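Local coordinates for protein LP04448p (Drosophila melanogaster, PDB 2QK2) that probably binds tubulin through its TOG domains and acts at microtubule plus ends as a member of the XMAP215 family, at residues A127-L131 with E132-E136; K90-S93 with N94-S97. All blocks are in the same frame, centred on the assembly; numbering follows the deposited sequence.

Interaction 1 of 2, residues A127-L131 with E132-E136; sequences ASTSL and EAQQE
Q134 NE2 is gripped by two hydroxyls: it donates to T129 OG1 at 3.0 Å and is also hydrogen-bonded to S97 OG, at the start of helix 93-105. The bond to T129 is nearly straight, 161° at the hydrogen, and OG1 lies close to the amide plane. The two hydroxyls stand well apart around the nitrogen, consistent with one N-H for each, and together they fix the rotation of the amide. Q134 reaches T129 by bending its chain at chi2 (-54°), which folds the amide back over the start of its own helix, and the two side chains cross at about a right angle. The T129 methyl, CG2, rests against Q134 CG at 3.8 Å. On the threonine side, OG1 lies anti to the backbone N (chi1 -177°) and also touches the methyl of A133. With an alanine at Q134, T129 OG1 and S97 OG would probably lose the donor they share, and a gap would be likely to open beside T129 CG2.

Next along the chain, S130 OG caps the helix by accepting from A133 N at 3.2 Å, while S130 O takes Q134 N at 3.0 Å. Within the first turn, Q135, its chain extended beyond CG, brings NE2 to donate to E132 O at 2.9 Å, in the carbonyl plane and on a lone pair. Against helix 171-185, L131 packs on L177 and Q135 touches L173 and L176. Toward helix 93-105, T129 meets A96 and Q134 meets V100. The arrangement is a serine N-cap opening helix 131-141, at a turn between successive helices of the HEAT-repeat stack that builds a TOG domain.

Interaction 2 of 2, residues K90-S93 with N94-S97; sequences KRFS and NYAS
F92 and Y95 meet where a short 3-10 turn runs into helix 93-105: Y95 N donates to F92 O at 2.9 Å, and A96 N adds only weak bonds to F92 O and S93 O.

Over this turn the two aromatic side chains cross at about a right angle. The edge of the Y95 ring is turned toward the face of F92, with centroids 5.4 Å apart and planes at 59°. Y95 CB sits over that same ring in a CH-pi contact, 4.0 Å from its centroid but shifted toward the rim near CE2 and CZ, and Y95 CD1 comes down beside F92 CD1 at 3.9 Å. F92 holds CG anti to its nitrogen (chi1 -166°), swinging its ring under Y95 and into the space between helices, where L81, L84 and A85 of helix 71-88, I125 of helix 112-126 and V58 of helix 55-67 touch it. Y95 also packs on V58, and its phenol oxygen is hydrogen-bonded to Y54 N; a water on R91 O reaches the same oxygen only weakly.

Water also completes the backbone. One molecule donates to R91 O at 2.7 Å and accepts from N94 N. Another donates to S93 O at 2.6 Å and accepts from S97 N at 2.9 Å, standing in for the direct bond expected between residues four apart in a helix. R91 turns away from the aromatic pair, and its guanidinium binds L49 O and N51 OD1.

Aromatic and aliphatic contacts thus hold the F92 side, while two waters bridge backbone atoms that the turn leaves unjoined by direct bonds, which implies a hydrated helix start.

Interactions 1 and 2 are helix beginnings of the same TOG domain, their centres about 10 Å apart, interaction 2 at the start of helix 93-105 and interaction 1 at that of helix 131-141. Both are partly buried, but interaction 2 sends a phenylalanine deep among several helices, whereas interaction 1 buries a glutamine amide and a leucine. Their chemistry differs accordingly: side-chain hydroxyl and amide bonds secure 127-136, while rings and bridging water secure 90-97. The two touch directly. Besides the glutamine bonded to S97, S128 O packs against S93 CB at 3.3 Å and S128 OG against A96 CB, joining the start of helix 93-105 to the loop after helix 112-126.

Interaction 1 of 2, residues A127-L131 with E132-E136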
loop_
_atom_site.group_PDB
_atom_site.type_symbol
_atom_site.label_atom_id
_atom_site.label_comp_id
_atom_site.label_asym_id
_atom_site.label_seq_id
_atom_site.Cartn_x
_atom_site.Cartn_y
_atom_site.Cartn_z
ATOM N N ALA A 127 4.898 -4.833 -2.952
ATOM C CA ALA A 127 6.079 -5.660 -3.144
ATOM C C ALA A 127 5.820 -6.878 -4.031
ATOM O O ALA A 127 6.746 -7.407 -4.652
ATOM C CB ALA A 127 6.618 -6.108 -1.785
ATOM N N SER A 128 4.565 -7.312 -4.102
ATOM C CA SER A 128 4.201 -8.477 -4.906
ATOM C C SER A 128 3.710 -8.098 -6.293
ATOM O O SER A 128 3.400 -8.969 -7.102
ATOM C CB SER A 128 3.103 -9.278 -4.207
ATOM O OG SER A 128 1.844 -8.624 -4.332
ATOM N N THR A 129 3.624 -6.807 -6.578
ATOM C CA THR A 129 3.132 -6.372 -7.878
ATOM C C THR A 129 3.992 -5.216 -8.408
ATOM O O THR A 129 5.189 -5.169 -8.122
ATOM C CB THR A 129 1.626 -5.994 -7.758
ATOM O OG1 THR A 129 1.101 -5.634 -9.041
ATOM C CG2 THR A 129 1.432 -4.852 -6.771
ATOM N N SER A 130 3.412 -4.295 -9.175
ATOM C CA SER A 130 4.191 -3.172 -9.712
ATOM C C SER A 130 3.311 -1.978 -10.048
ATOM O O SER A 130 2.088 -2.110 -10.142
ATOM C CB SER A 130 4.925 -3.601 -10.982
ATOM O OG SER A 130 3.997 -3.828 -12.035
ATOM N N LEU A 131 3.931 -0.813 -10.236
ATOM C CA LEU A 131 3.170 0.385 -10.580
ATOM C C LEU A 131 2.526 0.195 -11.951
ATOM O O LEU A 131 1.410 0.650 -12.192
ATOM C CB LEU A 131 4.069 1.629 -10.602
ATOM C CG LEU A 131 4.670 2.137 -9.287
ATOM C CD1 LEU A 131 5.543 3.355 -9.576
ATOM C CD2 LEU A 131 3.567 2.500 -8.294
ATOM N N GLU A 132 3.235 -0.482 -12.850
ATOM C CA GLU A 132 2.713 -0.731 -14.188
ATOM C C GLU A 132 1.393 -1.500 -14.080
ATOM O O GLU A 132 0.397 -1.140 -14.713
ATOM C CB GLU A 132 3.733 -1.537 -15.006
ATOM C CG GLU A 132 3.298 -1.902 -16.431
ATOM C CD GLU A 132 3.041 -0.692 -17.323
ATOM O OE1 GLU A 132 3.901 0.215 -17.395
ATOM O OE2 GLU A 132 1.974 -0.651 -17.971
ATOM N N ALA A 133 1.384 -2.542 -13.253
ATOM C CA ALA A 133 0.187 -3.359 -13.070
ATOM C C ALA A 133 -0.946 -2.632 -12.344
ATOM O O ALA A 133 -2.123 -2.865 -12.629
ATOM C CB ALA A 133 0.542 -4.636 -12.318
ATOM N N GLN A 134 -0.597 -1.742 -11.420
ATOM C CA GLN A 134 -1.603 -1.022 -10.639
ATOM C C GLN A 134 -1.870 0.421 -11.060
ATOM O O GLN A 134 -2.610 1.129 -10.378
ATOM C CB GLN A 134 -1.196 -1.024 -9.164
ATOM C CG GLN A 134 -0.906 -2.399 -8.588
ATOM C CD GLN A 134 -2.057 -3.356 -8.795
ATOM O OE1 GLN A 134 -3.213 -2.992 -8.596
ATOM N NE2 GLN A 134 -1.750 -4.590 -9.192
ATOM N N GLN A 135 -1.294 0.860 -12.174
ATOM C CA GLN A 135 -1.467 2.249 -12.604
ATOM C C GLN A 135 -2.892 2.787 -12.683
ATOM O O GLN A 135 -3.153 3.911 -12.247
ATOM C CB GLN A 135 -0.765 2.488 -13.945
ATOM C CG GLN A 135 -1.183 1.545 -15.054
ATOM C CD GLN A 135 -0.466 1.847 -16.347
ATOM O OE1 GLN A 135 -0.800 2.802 -17.047
ATOM N NE2 GLN A 135 0.543 1.044 -16.663
ATOM N N GLU A 136 -3.818 2.010 -13.237
ATOM C CA GLU A 136 -5.196 2.483 -13.345
ATOM C C GLU A 136 -5.805 2.800 -11.984
ATOM O O GLU A 136 -6.392 3.866 -11.794
ATOM C CB GLU A 136 -6.066 1.459 -14.073
ATOM C CG GLU A 136 -5.741 1.310 -15.549
ATOM C CD GLU A 136 -6.705 0.379 -16.264
ATOM O OE1 GLU A 136 -7.932 0.637 -16.224
ATOM O OE2 GLU A 136 -6.237 -0.611 -16.867
#

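Interaction 2 of 2, residues K90-S93 with N94-S97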
loop_
_atom_site.group_PDB
_atom_site.type_symbol
_atom_site.label_atom_id
_atom_site.label_comp_id
_atom_site.label_asym_id
_atom_site.label_seq_id
_atom_site.Cartn_x
_atom_site.Cartn_y
_atom_site.Cartn_z
ATOM N N LYS A 90 6.098 -12.714 -3.220
ATOM C CA LYS A 90 5.582 -12.763 -4.589
ATOM C C LYS A 90 4.406 -13.715 -4.756
ATOM O O LYS A 90 3.647 -13.597 -5.717
ATOM C CB LYS A 90 6.691 -13.159 -5.568
ATOM C CG LYS A 90 7.882 -12.208 -5.582
ATOM C CD LYS A 90 7.536 -10.857 -6.180
ATOM C CE LYS A 90 8.738 -9.923 -6.127
ATOM N NZ LYS A 90 9.933 -10.518 -6.797
ATOM N N ARG A 91 4.259 -14.667 -3.836
ATOM C CA ARG A 91 3.147 -15.615 -3.904
ATOM C C ARG A 91 1.813 -14.893 -3.693
ATOM O O ARG A 91 0.749 -15.488 -3.856
ATOM C CB ARG A 91 3.290 -16.713 -2.840
ATOM C CG ARG A 91 4.157 -17.917 -3.218
ATOM C CD ARG A 91 5.627 -17.733 -2.864
ATOM N NE ARG A 91 5.853 -17.492 -1.436
ATOM C CZ ARG A 91 5.502 -18.320 -0.453
ATOM N NH1 ARG A 91 4.892 -19.469 -0.720
ATOM N NH2 ARG A 91 5.761 -17.994 0.809
ATOM N N PHE A 92 1.867 -13.612 -3.335
ATOM C CA PHE A 92 0.645 -12.838 -3.100
ATOM C C PHE A 92 0.166 -12.118 -4.360
ATOM O O PHE A 92 -0.962 -11.620 -4.408
ATOM C CB PHE A 92 0.877 -11.799 -1.982
ATOM C CG PHE A 92 -0.399 -11.183 -1.448
ATOM C CD1 PHE A 92 -1.122 -11.815 -0.433
ATOM C CD2 PHE A 92 -0.900 -9.998 -1.990
ATOM C CE1 PHE A 92 -2.331 -11.274 0.033
ATOM C CE2 PHE A 92 -2.104 -9.451 -1.534
ATOM C CZ PHE A 92 -2.822 -10.091 -0.520
ATOM N N SER A 93 1.016 -12.089 -5.387
ATOM C CA SER A 93 0.710 -11.382 -6.631
ATOM C C SER A 93 -0.697 -11.537 -7.193
ATOM O O SER A 93 -1.291 -10.559 -7.649
ATOM C CB SER A 93 1.733 -11.743 -7.721
ATOM O OG SER A 93 1.609 -13.094 -8.131
ATOM N N ASN A 94 -1.240 -12.749 -7.169
ATOM C CA ASN A 94 -2.579 -12.963 -7.713
ATOM C C ASN A 94 -3.723 -12.284 -6.965
ATOM O O ASN A 94 -4.805 -12.127 -7.522
ATOM C CB ASN A 94 -2.877 -14.461 -7.837
ATOM C CG ASN A 94 -2.266 -15.072 -9.086
ATOM O OD1 ASN A 94 -2.374 -14.509 -10.180
ATOM N ND2 ASN A 94 -1.627 -16.227 -8.934
ATOM N N TYR A 95 -3.488 -11.883 -5.719
ATOM C CA TYR A 95 -4.528 -11.221 -4.923
ATOM C C TYR A 95 -4.359 -9.699 -4.904
ATOM O O TYR A 95 -5.292 -8.966 -4.567
ATOM C CB TYR A 95 -4.501 -11.738 -3.480
ATOM C CG TYR A 95 -4.447 -13.246 -3.363
ATOM C CD1 TYR A 95 -3.283 -13.886 -2.944
ATOM C CD2 TYR A 95 -5.551 -14.035 -3.698
ATOM C CE1 TYR A 95 -3.215 -15.279 -2.860
ATOM C CE2 TYR A 95 -5.495 -15.434 -3.618
ATOM C CZ TYR A 95 -4.325 -16.047 -3.199
ATOM O OH TYR A 95 -4.255 -17.421 -3.106
ATOM N N ALA A 96 -3.171 -9.235 -5.279
ATOM C CA ALA A 96 -2.837 -7.809 -5.269
ATOM C C ALA A 96 -3.798 -6.827 -5.946
ATOM O O ALA A 96 -4.273 -5.886 -5.310
ATOM C CB ALA A 96 -1.424 -7.611 -5.830
ATOM N N SER A 97 -4.084 -7.030 -7.227
ATOM C CA SER A 97 -4.954 -6.110 -7.956
ATOM C C SER A 97 -6.320 -5.812 -7.341
ATOM O O SER A 97 -6.808 -4.682 -7.432
ATOM C CB SER A 97 -5.137 -6.593 -9.393
ATOM O OG SER A 97 -3.895 -6.565 -10.071
HETATM O O HOH W 1 -0.321 -15.270 -6.317
HETATM O O HOH W 2 -0.895 -17.892 -3.144
HETATM O O HOH W 3 -3.366 -9.412 -8.618
#